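Local coordinates for protein putative glutaryl-CoA dehydrogenase (Thermus thermophilus, PDB 2EBA) that binds flavin-adenine dinucleotide (FAD), belongs to the acyl-CoA dehydrogenase family of flavoproteins, and forms a four-chain assembly, at residues R23-K28 against L54-P59; P63-A68 against E115-L120; Q317-K322 against T372-R377. All coordinates share one frame; numbering follows the deposited sequence.

Contact 1: residues R23-K28 against L54-P59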
ATOM      1  N   ARG A  23      21.249 -22.459 -15.906  1.00 17.22           N
ATOM      2  CA  ARG A  23      21.250 -22.669 -14.454  1.00 16.53           C
ATOM      3  C   ARG A  23      22.403 -23.646 -14.114  1.00 16.47           C
ATOM      4  O   ARG A  23      23.075 -23.437 -13.101  1.00 13.41           O
ATOM      5  CB  ARG A  23      19.884 -23.266 -14.016  1.00 16.52           C
ATOM      6  CG  ARG A  23      19.843 -23.650 -12.533  1.00 15.80           C
ATOM      7  CD  ARG A  23      18.445 -23.766 -11.866  1.00 15.74           C
ATOM      8  NE  ARG A  23      17.551 -22.652 -12.182  1.00 15.22           N
ATOM      9  CZ  ARG A  23      16.356 -22.444 -11.620  1.00 13.71           C
ATOM     10  NH1 ARG A  23      15.892 -23.273 -10.682  1.00 13.14           N
ATOM     11  NH2 ARG A  23      15.608 -21.419 -12.014  1.00 12.26           N
ATOM     12  N   ARG A  24      22.672 -24.682 -14.906  1.00 17.66           N
ATOM     13  CA  ARG A  24      23.782 -25.585 -14.559  1.00 20.52           C
ATOM     14  C   ARG A  24      25.109 -24.816 -14.579  1.00 19.52           C
ATOM     15  O   ARG A  24      25.898 -24.908 -13.655  1.00 18.76           O
ATOM     16  CB  ARG A  24      23.911 -26.751 -15.547  1.00 23.80           C
ATOM     17  CG  ARG A  24      23.067 -27.920 -15.106  1.00 28.34           C
ATOM     18  CD  ARG A  24      23.433 -29.173 -15.866  1.00 31.68           C
ATOM     19  NE  ARG A  24      22.351 -29.555 -16.768  1.00 35.13           N
ATOM     20  CZ  ARG A  24      22.352 -29.343 -18.078  1.00 35.64           C
ATOM     21  NH1 ARG A  24      23.402 -28.750 -18.644  1.00 36.66           N
ATOM     22  NH2 ARG A  24      21.300 -29.684 -18.811  1.00 34.79           N
ATOM     23  N   PHE A  25      25.355 -24.052 -15.640  1.00 18.57           N
ATOM     24  CA  PHE A  25      26.592 -23.290 -15.712  1.00 18.22           C
ATOM     25  C   PHE A  25      26.743 -22.320 -14.553  1.00 17.87           C
ATOM     26  O   PHE A  25      27.715 -22.404 -13.813  1.00 17.31           O
ATOM     27  CB  PHE A  25      26.650 -22.592 -17.054  1.00 17.40           C
ATOM     28  CG  PHE A  25      27.429 -21.343 -17.053  1.00 18.76           C
ATOM     29  CD1 PHE A  25      28.792 -21.346 -16.734  1.00 18.58           C
ATOM     30  CD2 PHE A  25      26.810 -20.142 -17.354  1.00 19.02           C
ATOM     31  CE1 PHE A  25      29.520 -20.145 -16.704  1.00 18.21           C
ATOM     32  CE2 PHE A  25      27.529 -18.949 -17.338  1.00 19.54           C
ATOM     33  CZ  PHE A  25      28.890 -18.956 -17.006  1.00 19.15           C
ATOM     34  N   LEU A  26      25.754 -21.456 -14.367  1.00 17.50           N
ATOM     35  CA  LEU A  26      25.810 -20.457 -13.306  1.00 18.33           C
ATOM     36  C   LEU A  26      25.889 -20.955 -11.893  1.00 19.39           C
ATOM     37  O   LEU A  26      26.412 -20.275 -10.992  1.00 19.30           O
ATOM     38  CB  LEU A  26      24.595 -19.573 -13.393  1.00 17.60           C
ATOM     39  CG  LEU A  26      24.658 -18.716 -14.616  1.00 17.52           C
ATOM     40  CD1 LEU A  26      23.244 -18.264 -14.895  1.00 16.43           C
ATOM     41  CD2 LEU A  26      25.614 -17.556 -14.374  1.00 17.66           C
ATOM     42  N   GLU A  27      25.313 -22.127 -11.706  1.00 20.72           N
ATOM     43  CA  GLU A  27      25.226 -22.737 -10.408  1.00 22.26           C
ATOM     44  C   GLU A  27      26.508 -23.374  -9.975  1.00 21.89           C
ATOM     45  O   GLU A  27      26.786 -23.505  -8.770  1.00 20.60           O
ATOM     46  CB  GLU A  27      24.144 -23.784 -10.445  1.00 24.68           C
ATOM     47  CG  GLU A  27      23.600 -24.101  -9.104  1.00 28.67           C
ATOM     48  CD  GLU A  27      22.099 -24.130  -9.162  1.00 31.41           C
ATOM     49  OE1 GLU A  27      21.530 -25.070  -9.763  1.00 32.59           O
ATOM     50  OE2 GLU A  27      21.481 -23.190  -8.633  1.00 32.36           O
ATOM     51  N   LYS A  28      27.311 -23.826 -10.921  1.00 21.40           N
ATOM     52  CA  LYS A  28      28.526 -24.437 -10.485  1.00 22.08           C
ATOM     53  C   LYS A  28      29.661 -23.427 -10.627  1.00 20.82           C
ATOM     54  O   LYS A  28      30.648 -23.498  -9.897  1.00 18.62           O
ATOM     55  CB  LYS A  28      28.808 -25.700 -11.275  1.00 23.84           C
ATOM     56  CG  LYS A  28      29.925 -25.601 -12.265  1.00 27.75           C
ATOM     57  CD  LYS A  28      30.556 -26.976 -12.314  1.00 30.53           C
ATOM     58  CE  LYS A  28      31.645 -27.062 -13.357  1.00 32.35           C
ATOM     59  NZ  LYS A  28      32.590 -28.101 -12.866  1.00 34.28           N
ATOM     60  N   LEU A  54      28.396 -19.925 -24.074  1.00 22.48           N
ATOM     61  CA  LEU A  54      27.044 -20.439 -23.891  1.00 22.32           C
ATOM     62  C   LEU A  54      26.055 -19.740 -24.796  1.00 21.73           C
ATOM     63  O   LEU A  54      24.885 -20.119 -24.854  1.00 22.24           O
ATOM     64  CB  LEU A  54      26.591 -20.302 -22.436  1.00 22.62           C
ATOM     65  CG  LEU A  54      27.149 -21.394 -21.532  1.00 23.66           C
ATOM     66  CD1 LEU A  54      28.589 -21.110 -21.133  1.00 24.00           C
ATOM     67  CD2 LEU A  54      26.274 -21.477 -20.318  1.00 26.55           C
ATOM     68  N   GLY A  55      26.536 -18.724 -25.509  1.00 20.96           N
ATOM     69  CA  GLY A  55      25.679 -17.982 -26.419  1.00 19.40           C
ATOM     70  C   GLY A  55      24.799 -16.956 -25.752  1.00 17.71           C
ATOM     71  O   GLY A  55      23.778 -16.558 -26.316  1.00 16.62           O
ATOM     72  N   PHE A  56      25.204 -16.519 -24.564  1.00 17.14           N
ATOM     73  CA  PHE A  56      24.490 -15.519 -23.794  1.00 16.32           C
ATOM     74  C   PHE A  56      24.642 -14.154 -24.385  1.00 17.04           C
ATOM     75  O   PHE A  56      23.923 -13.228 -24.010  1.00 16.85           O
ATOM     76  CB  PHE A  56      25.052 -15.406 -22.396  1.00 16.02           C
ATOM     77  CG  PHE A  56      24.652 -16.503 -21.494  1.00 15.55           C
ATOM     78  CD1 PHE A  56      23.835 -17.536 -21.935  1.00 14.27           C
ATOM     79  CD2 PHE A  56      25.075 -16.489 -20.163  1.00 15.56           C
ATOM     80  CE1 PHE A  56      23.439 -18.527 -21.076  1.00 15.01           C
ATOM     81  CE2 PHE A  56      24.681 -17.494 -19.278  1.00 14.71           C
ATOM     82  CZ  PHE A  56      23.863 -18.509 -19.732  1.00 15.06           C
ATOM     83  N   LEU A  57      25.604 -13.992 -25.277  1.00 17.40           N
ATOM     84  CA  LEU A  57      25.815 -12.679 -25.807  1.00 16.66           C
ATOM     85  C   LEU A  57      25.112 -12.416 -27.113  1.00 15.99           C
ATOM     86  O   LEU A  57      25.544 -12.898 -28.191  1.00 17.43           O
ATOM     87  CB  LEU A  57      27.297 -12.465 -25.919  1.00 16.95           C
ATOM     88  CG  LEU A  57      27.954 -11.950 -24.617  1.00 18.49           C
ATOM     89  CD1 LEU A  57      27.290 -12.477 -23.300  1.00 16.11           C
ATOM     90  CD2 LEU A  57      29.431 -12.404 -24.643  1.00 16.50           C
ATOM     91  N   GLY A  58      24.061 -11.598 -27.017  1.00 15.86           N
ATOM     92  CA  GLY A  58      23.260 -11.268 -28.175  1.00 15.54           C
ATOM     93  C   GLY A  58      22.641 -12.556 -28.668  1.00 16.44           C
ATOM     94  O   GLY A  58      22.744 -12.880 -29.849  1.00 15.56           O
ATOM     95  N   PRO A  59      21.926 -13.291 -27.790  1.00 17.40           N
ATOM     96  CA  PRO A  59      21.310 -14.553 -28.195  1.00 16.95           C
ATOM     97  C   PRO A  59      20.399 -14.568 -29.405  1.00 17.49           C
ATOM     98  O   PRO A  59      20.401 -15.544 -30.159  1.00 16.40           O
ATOM     99  CB  PRO A  59      20.623 -15.040 -26.924  1.00 17.14           C
ATOM    100  CG  PRO A  59      20.331 -13.806 -26.186  1.00 17.25           C
ATOM    101  CD  PRO A  59      21.454 -12.859 -26.462  1.00 17.51           C
TER
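Two residues before Phe25, the ring that meets Leu54 and Phe56, Arg23 has its NH2 shared between two carboxylates, making salt bridges to Glu81 and to Glu257. These bonds tie one side of helix 13-29 to neighbouring helices, while Phe25, on another side of it, makes a wholly apolar contact with residues 54-59. Leu54 grips the Phe25 ring with both branches. Its CD1 stands over the middle of one face, 4.2 Å from the ring centroid and only 10° off the ring normal, which makes a well-centred CH-pi contact. The other methyl, CD2, reaches the near part of the ring, coming within 3.3 Å of Phe25 CD2, so the packing here is tight. Phe56 approaches elsewhere: its CE2 lies at the edge of the Phe25 ring, close to the ring plane, 3.7 Å from Phe25 CE2. The two aromatic planes are inclined at 61° with centroids 5.9 Å apart, an oblique pairing. With CG swung roughly anti to the backbone N (chi1 152°), Phe25 projects its ring off the helix toward these partners. Leu54 also serves Phe56, since its CB lies 3.8 Å above one face of that ring, offset toward the rim. Beyond the contact, Ile78 touches Phe56 and Arg50 touches Phe25. Gly55, at positive phi, turns the chain between Leu54 and Phe56 in a Schellman motif that ends helix 48-54, and helix-to-turn packing of this kind belongs to the N-terminal helical domain of the acyl-CoA dehydrogenase fold.

Contact 2: residues P63-A68 against E115-L120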
ATOM      1  N   PRO A  63      23.174 -15.949 -36.722  1.00 26.55           N
ATOM      2  CA  PRO A  63      24.445 -16.672 -36.666  1.00 27.47           C
ATOM      3  C   PRO A  63      25.467 -16.073 -37.630  1.00 27.86           C
ATOM      4  O   PRO A  63      26.673 -16.226 -37.432  1.00 28.00           O
ATOM      5  CB  PRO A  63      24.053 -18.095 -37.059  1.00 27.03           C
ATOM      6  CG  PRO A  63      22.659 -18.207 -36.555  1.00 27.39           C
ATOM      7  CD  PRO A  63      22.056 -16.878 -36.953  1.00 26.51           C
ATOM      8  N   GLU A  64      24.977 -15.388 -38.662  1.00 28.53           N
ATOM      9  CA  GLU A  64      25.858 -14.765 -39.652  1.00 30.36           C
ATOM     10  C   GLU A  64      26.841 -13.823 -38.983  1.00 29.05           C
ATOM     11  O   GLU A  64      28.008 -13.734 -39.372  1.00 29.39           O
ATOM     12  CB  GLU A  64      25.078 -13.926 -40.644  1.00 32.50           C
ATOM     13  CG  GLU A  64      23.783 -14.482 -41.093  1.00 37.42           C
ATOM     14  CD  GLU A  64      23.115 -13.515 -42.027  1.00 40.63           C
ATOM     15  OE1 GLU A  64      23.750 -13.147 -43.043  1.00 41.43           O
ATOM     16  OE2 GLU A  64      21.970 -13.110 -41.742  1.00 43.41           O
ATOM     17  N   TYR A  65      26.340 -13.101 -37.989  1.00 27.89           N
ATOM     18  CA  TYR A  65      27.144 -12.135 -37.271  1.00 26.00           C
ATOM     19  C   TYR A  65      27.702 -12.698 -35.978  1.00 25.34           C
ATOM     20  O   TYR A  65      28.217 -11.961 -35.136  1.00 25.08           O
ATOM     21  CB  TYR A  65      26.307 -10.893 -37.016  1.00 25.86           C
ATOM     22  CG  TYR A  65      25.929 -10.174 -38.289  1.00 25.94           C
ATOM     23  CD1 TYR A  65      26.873  -9.415 -38.988  1.00 26.41           C
ATOM     24  CD2 TYR A  65      24.640 -10.262 -38.803  1.00 25.25           C
ATOM     25  CE1 TYR A  65      26.541  -8.755 -40.164  1.00 25.31           C
ATOM     26  CE2 TYR A  65      24.295  -9.606 -39.981  1.00 26.33           C
ATOM     27  CZ  TYR A  65      25.253  -8.851 -40.657  1.00 25.97           C
ATOM     28  OH  TYR A  65      24.915  -8.173 -41.812  1.00 25.55           O
ATOM     29  N   GLY A  66      27.598 -14.017 -35.832  1.00 24.53           N
ATOM     30  CA  GLY A  66      28.116 -14.679 -34.655  1.00 23.48           C
ATOM     31  C   GLY A  66      27.096 -14.841 -33.558  1.00 24.06           C
ATOM     32  O   GLY A  66      27.450 -15.177 -32.428  1.00 24.44           O
ATOM     33  N   GLY A  67      25.829 -14.613 -33.893  1.00 24.13           N
ATOM     34  CA  GLY A  67      24.760 -14.728 -32.918  1.00 23.62           C
ATOM     35  C   GLY A  67      24.173 -16.121 -32.838  1.00 23.16           C
ATOM     36  O   GLY A  67      24.277 -16.904 -33.778  1.00 22.59           O
ATOM     37  N   ALA A  68      23.538 -16.422 -31.710  1.00 23.17           N
ATOM     38  CA  ALA A  68      22.946 -17.734 -31.483  1.00 22.27           C
ATOM     39  C   ALA A  68      21.637 -17.919 -32.235  1.00 21.24           C
ATOM     40  O   ALA A  68      21.150 -19.043 -32.396  1.00 20.38           O
ATOM     41  CB  ALA A  68      22.732 -17.944 -29.998  1.00 21.66           C
ATOM     42  N   GLU A 115      32.540  -6.068 -38.638  1.00 24.85           N
ATOM     43  CA  GLU A 115      33.706  -5.745 -37.838  1.00 25.89           C
ATOM     44  C   GLU A 115      33.554  -5.971 -36.325  1.00 24.01           C
ATOM     45  O   GLU A 115      34.440  -6.530 -35.678  1.00 22.09           O
ATOM     46  CB  GLU A 115      34.073  -4.284 -38.117  1.00 29.16           C
ATOM     47  CG  GLU A 115      35.351  -3.780 -37.485  1.00 33.78           C
ATOM     48  CD  GLU A 115      35.532  -2.288 -37.712  1.00 36.83           C
ATOM     49  OE1 GLU A 115      36.581  -1.753 -37.283  1.00 40.45           O
ATOM     50  OE2 GLU A 115      34.628  -1.650 -38.316  1.00 36.56           O
ATOM     51  N   PHE A 116      32.426  -5.558 -35.767  1.00 22.48           N
ATOM     52  CA  PHE A 116      32.239  -5.687 -34.331  1.00 21.61           C
ATOM     53  C   PHE A 116      31.407  -6.837 -33.790  1.00 20.24           C
ATOM     54  O   PHE A 116      31.835  -7.531 -32.860  1.00 19.61           O
ATOM     55  CB  PHE A 116      31.682  -4.377 -33.787  1.00 21.18           C
ATOM     56  CG  PHE A 116      32.560  -3.196 -34.073  1.00 22.56           C
ATOM     57  CD1 PHE A 116      33.875  -3.175 -33.633  1.00 21.25           C
ATOM     58  CD2 PHE A 116      32.079  -2.113 -34.795  1.00 22.12           C
ATOM     59  CE1 PHE A 116      34.698  -2.100 -33.905  1.00 21.43           C
ATOM     60  CE2 PHE A 116      32.902  -1.031 -35.069  1.00 22.29           C
ATOM     61  CZ  PHE A 116      34.212  -1.028 -34.622  1.00 21.25           C
ATOM     62  N   LEU A 117      30.232  -7.046 -34.371  1.00 18.99           N
ATOM     63  CA  LEU A 117      29.321  -8.073 -33.890  1.00 18.17           C
ATOM     64  C   LEU A 117      29.911  -9.441 -33.540  1.00 18.85           C
ATOM     65  O   LEU A 117      29.579 -10.002 -32.494  1.00 16.89           O
ATOM     66  CB  LEU A 117      28.136  -8.217 -34.858  1.00 15.88           C
ATOM     67  CG  LEU A 117      27.249  -6.960 -34.948  1.00 15.66           C
ATOM     68  CD1 LEU A 117      26.048  -7.186 -35.866  1.00 12.65           C
ATOM     69  CD2 LEU A 117      26.781  -6.586 -33.556  1.00 13.18           C
ATOM     70  N   PRO A 118      30.804  -9.990 -34.392  1.00 20.04           N
ATOM     71  CA  PRO A 118      31.374 -11.301 -34.064  1.00 20.31           C
ATOM     72  C   PRO A 118      32.307 -11.289 -32.864  1.00 21.09           C
ATOM     73  O   PRO A 118      32.353 -12.255 -32.105  1.00 22.09           O
ATOM     74  CB  PRO A 118      32.092 -11.694 -35.349  1.00 21.47           C
ATOM     75  CG  PRO A 118      31.285 -11.015 -36.398  1.00 21.00           C
ATOM     76  CD  PRO A 118      31.090  -9.652 -35.795  1.00 20.11           C
ATOM     77  N   LYS A 119      33.055 -10.204 -32.700  1.00 21.20           N
ATOM     78  CA  LYS A 119      33.977 -10.083 -31.582  1.00 21.78           C
ATOM     79  C   LYS A 119      33.206  -9.885 -30.292  1.00 21.26           C
ATOM     80  O   LYS A 119      33.598 -10.386 -29.244  1.00 20.58           O
ATOM     81  CB  LYS A 119      34.929  -8.912 -31.806  1.00 24.32           C
ATOM     82  CG  LYS A 119      35.849  -9.117 -32.988  1.00 25.81           C
ATOM     83  CD  LYS A 119      36.876  -8.014 -33.094  1.00 28.91           C
ATOM     84  CE  LYS A 119      37.804  -8.237 -34.297  1.00 30.78           C
ATOM     85  NZ  LYS A 119      37.045  -8.311 -35.589  1.00 31.49           N
ATOM     86  N   LEU A 120      32.103  -9.145 -30.387  1.00 20.84           N
ATOM     87  CA  LEU A 120      31.233  -8.879 -29.245  1.00 19.55           C
ATOM     88  C   LEU A 120      30.509 -10.156 -28.850  1.00 19.64           C
ATOM     89  O   LEU A 120      30.395 -10.488 -27.672  1.00 18.11           O
ATOM     90  CB  LEU A 120      30.196  -7.822 -29.614  1.00 18.21           C
ATOM     91  CG  LEU A 120      30.688  -6.407 -29.915  1.00 16.94           C
ATOM     92  CD1 LEU A 120      29.530  -5.556 -30.436  1.00 17.43           C
ATOM     93  CD2 LEU A 120      31.282  -5.798 -28.665  1.00 14.78           C
TER
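A kinked, proline-bearing stretch of helix 110-121, in the N-terminal domain of the acyl-CoA dehydrogenase fold, receives the loop before helix 72-85 where Tyr65 meets Leu117 and Pro118. The carbonyl of Tyr65 points its oxygen at the proline: Tyr65 O is 3.3 Å from Pro118 N, which carries no hydrogen, and 3.4 Å from Pro118 CA, whose C-H makes a bent contact with it, 124° at the hydrogen. On the side-chain side, Leu117 CD1 comes obliquely upon the root of the tyrosine ring, 3.8 Å from Tyr65 CG. Leu117 holds its CG anti to the carbonyl carbon (chi1 -64°), a torsion that brings CD1 to both CB and CG of Tyr65. Gly66, with positive phi, has no side chain to hold the loop off Pro118, and its N bonds back to Pro63 O at 2.9 Å. With no hydrogen bond between the two segments, their cohesion rests mainly on van der Waals contact and a weak C-H...O interaction, while just outside them the hydrogen bond of Tyr65 OH to Glu110 adds a polar tie between the loop and the same helix.

Contact 3: residues Q317-K322 against T372-R377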
ATOM      1  N   GLN A 317       4.279  -1.335 -24.115  1.00 12.37           N
ATOM      2  CA  GLN A 317       4.042  -2.668 -23.571  1.00 12.71           C
ATOM      3  C   GLN A 317       5.249  -3.092 -22.734  1.00 11.45           C
ATOM      4  O   GLN A 317       5.098  -3.641 -21.646  1.00 10.08           O
ATOM      5  CB  GLN A 317       3.809  -3.687 -24.701  1.00 13.37           C
ATOM      6  CG  GLN A 317       2.586  -3.412 -25.550  1.00 17.06           C
ATOM      7  CD  GLN A 317       2.360  -4.463 -26.628  1.00 19.49           C
ATOM      8  OE1 GLN A 317       3.259  -4.767 -27.421  1.00 18.86           O
ATOM      9  NE2 GLN A 317       1.149  -5.016 -26.670  1.00 19.59           N
ATOM     10  N   VAL A 318       6.442  -2.840 -23.260  1.00 10.66           N
ATOM     11  CA  VAL A 318       7.673  -3.170 -22.563  1.00  9.49           C
ATOM     12  C   VAL A 318       7.780  -2.357 -21.281  1.00  8.76           C
ATOM     13  O   VAL A 318       8.167  -2.877 -20.248  1.00  5.96           O
ATOM     14  CB  VAL A 318       8.908  -2.904 -23.448  1.00  9.30           C
ATOM     15  CG1 VAL A 318      10.185  -3.062 -22.629  1.00  7.60           C
ATOM     16  CG2 VAL A 318       8.917  -3.881 -24.604  1.00  7.44           C
ATOM     17  N   SER A 319       7.427  -1.083 -21.343  1.00 10.22           N
ATOM     18  CA  SER A 319       7.474  -0.250 -20.148  1.00 12.58           C
ATOM     19  C   SER A 319       6.610  -0.846 -19.027  1.00 12.87           C
ATOM     20  O   SER A 319       6.998  -0.832 -17.854  1.00 12.54           O
ATOM     21  CB  SER A 319       6.983   1.169 -20.460  1.00 14.09           C
ATOM     22  OG  SER A 319       8.035   2.004 -20.893  1.00 17.28           O
ATOM     23  N   LEU A 320       5.435  -1.365 -19.391  1.00 12.86           N
ATOM     24  CA  LEU A 320       4.524  -1.952 -18.420  1.00 11.29           C
ATOM     25  C   LEU A 320       5.192  -3.112 -17.700  1.00 11.51           C
ATOM     26  O   LEU A 320       5.199  -3.161 -16.469  1.00 12.54           O
ATOM     27  CB  LEU A 320       3.241  -2.434 -19.099  1.00 10.49           C
ATOM     28  CG  LEU A 320       2.288  -3.204 -18.183  1.00 10.76           C
ATOM     29  CD1 LEU A 320       1.850  -2.303 -17.053  1.00 12.37           C
ATOM     30  CD2 LEU A 320       1.073  -3.662 -18.950  1.00 15.15           C
ATOM     31  N   ALA A 321       5.769  -4.032 -18.468  1.00 10.21           N
ATOM     32  CA  ALA A 321       6.435  -5.207 -17.914  1.00 10.76           C
ATOM     33  C   ALA A 321       7.666  -4.892 -17.053  1.00 10.06           C
ATOM     34  O   ALA A 321       7.876  -5.518 -16.023  1.00 11.14           O
ATOM     35  CB  ALA A 321       6.821  -6.161 -19.040  1.00  9.04           C
ATOM     36  N   LYS A 322       8.484  -3.940 -17.475  1.00 10.98           N
ATOM     37  CA  LYS A 322       9.667  -3.582 -16.700  1.00 11.99           C
ATOM     38  C   LYS A 322       9.236  -2.963 -15.370  1.00 12.02           C
ATOM     39  O   LYS A 322       9.697  -3.358 -14.299  1.00 11.98           O
ATOM     40  CB  LYS A 322      10.531  -2.602 -17.499  1.00 11.70           C
ATOM     41  CG  LYS A 322      11.934  -2.425 -16.971  1.00 11.89           C
ATOM     42  CD  LYS A 322      12.010  -1.372 -15.886  1.00 11.83           C
ATOM     43  CE  LYS A 322      13.462  -1.093 -15.529  1.00 10.86           C
ATOM     44  NZ  LYS A 322      13.603   0.026 -14.551  1.00  8.75           N
ATOM     45  N   THR A 372       5.583   4.967 -15.685  1.00 16.01           N
ATOM     46  CA  THR A 372       4.224   5.334 -15.331  1.00 17.10           C
ATOM     47  C   THR A 372       3.765   6.409 -16.315  1.00 17.37           C
ATOM     48  O   THR A 372       2.633   6.371 -16.812  1.00 14.88           O
ATOM     49  CB  THR A 372       4.143   5.900 -13.890  1.00 16.70           C
ATOM     50  OG1 THR A 372       4.397   4.853 -12.952  1.00 19.20           O
ATOM     51  CG2 THR A 372       2.767   6.470 -13.607  1.00 16.36           C
ATOM     52  N   LEU A 373       4.656   7.362 -16.593  1.00 17.93           N
ATOM     53  CA  LEU A 373       4.349   8.448 -17.520  1.00 18.44           C
ATOM     54  C   LEU A 373       4.251   7.931 -18.948  1.00 17.26           C
ATOM     55  O   LEU A 373       3.466   8.437 -19.748  1.00 18.03           O
ATOM     56  CB  LEU A 373       5.405   9.562 -17.435  1.00 18.89           C
ATOM     57  CG  LEU A 373       5.291  10.681 -16.389  1.00 19.85           C
ATOM     58  CD1 LEU A 373       3.836  11.077 -16.208  1.00 19.82           C
ATOM     59  CD2 LEU A 373       5.853  10.239 -15.073  1.00 21.49           C
ATOM     60  N   VAL A 374       5.052   6.930 -19.278  1.00 16.54           N
ATOM     61  CA  VAL A 374       4.983   6.367 -20.610  1.00 16.09           C
ATOM     62  C   VAL A 374       3.559   5.849 -20.772  1.00 16.45           C
ATOM     63  O   VAL A 374       2.849   6.237 -21.690  1.00 16.09           O
ATOM     64  CB  VAL A 374       5.983   5.208 -20.782  1.00 15.94           C
ATOM     65  CG1 VAL A 374       5.581   4.345 -21.973  1.00 13.73           C
ATOM     66  CG2 VAL A 374       7.391   5.766 -20.968  1.00 14.64           C
ATOM     67  N   LEU A 375       3.147   4.984 -19.853  1.00 16.53           N
ATOM     68  CA  LEU A 375       1.812   4.414 -19.886  1.00 17.07           C
ATOM     69  C   LEU A 375       0.758   5.524 -19.853  1.00 17.56           C
ATOM     70  O   LEU A 375      -0.194   5.512 -20.637  1.00 16.66           O
ATOM     71  CB  LEU A 375       1.628   3.457 -18.698  1.00 17.22           C
ATOM     72  CG  LEU A 375       2.514   2.203 -18.681  1.00 17.62           C
ATOM     73  CD1 LEU A 375       2.347   1.448 -17.363  1.00 14.80           C
ATOM     74  CD2 LEU A 375       2.152   1.314 -19.875  1.00 18.35           C
ATOM     75  N   GLY A 376       0.936   6.493 -18.952  1.00 17.52           N
ATOM     76  CA  GLY A 376      -0.011   7.586 -18.849  1.00 16.27           C
ATOM     77  C   GLY A 376      -0.212   8.296 -20.162  1.00 16.28           C
ATOM     78  O   GLY A 376      -1.335   8.538 -20.598  1.00 15.23           O
ATOM     79  N   ARG A 377       0.884   8.639 -20.810  1.00 17.11           N
ATOM     80  CA  ARG A 377       0.816   9.313 -22.076  1.00 17.83           C
ATOM     81  C   ARG A 377       0.127   8.411 -23.099  1.00 18.04           C
ATOM     82  O   ARG A 377      -0.566   8.879 -24.011  1.00 18.31           O
ATOM     83  CB  ARG A 377       2.208   9.637 -22.550  1.00 19.63           C
ATOM     84  CG  ARG A 377       2.178  10.380 -23.831  1.00 22.77           C
ATOM     85  CD  ARG A 377       3.224   9.817 -24.705  1.00 24.88           C
ATOM     86  NE  ARG A 377       4.477  10.525 -24.531  1.00 27.13           N
ATOM     87  CZ  ARG A 377       5.659   9.923 -24.449  1.00 27.11           C
ATOM     88  NH1 ARG A 377       5.741   8.589 -24.501  1.00 26.98           N
ATOM     89  NH2 ARG A 377       6.763  10.657 -24.366  1.00 27.91           N
TER
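Ser319 and Val374 meet where the two helices lie close, their CA atoms 7.1 Å apart. The valine offers the serine hydroxyl a purely hydrocarbon surface: Val374 CG1 lies 3.6 Å from Ser319 OG, and CG2 is also near, at 3.8 Å from the same oxygen. One residue further on, the side chains of Leu320 and Leu375 cross at about a right angle. Their methyls touch at CD1 to CD1, 3.8 Å, and Leu375 CD2 comes to 4.0 Å from Leu320 CB. Leu375 holds its CG anti to the carbonyl carbon (chi1 -65°), which sends both of its methyls to Leu320. This is helix-on-helix packing within the C-terminal helical domain of the acyl-CoA dehydrogenase fold, between helix 315-340 and helix 368-380. Polar bonds lie behind this apolar layer. Ser319 OG is hydrogen-bonded to His371 ND1, which satisfies the buried hydroxyl that Val374 cannot serve. Thr372 OG1 bonds Arg323 NH2 of the other helix and, within its own helix, His368 O. Further out, Ala292 of a second subunit packs on Leu320, and Ala285 of the same subunit on Thr372.

Contacts 1 and 2 are neighbours in the N-terminal domain, their centres about 17 Å apart, and they touch directly: Pro59 O approaches Ala68 CB to 3.3 Å, while Leu57 CD2 lies 3.7 Å from Leu120 O. The loop after helix 48-54 supplies a segment to each, so one run of chain is packed successively against helix 13-29 and helix 110-121. Contact 3 stands apart in the C-terminal domain, with its centre about 29 Å from that of contact 1, across the chain's centre, and about 32 Å from that of contact 2. It borders two other subunits, and its Val374 side chain is about 10 Å from a bound FAD.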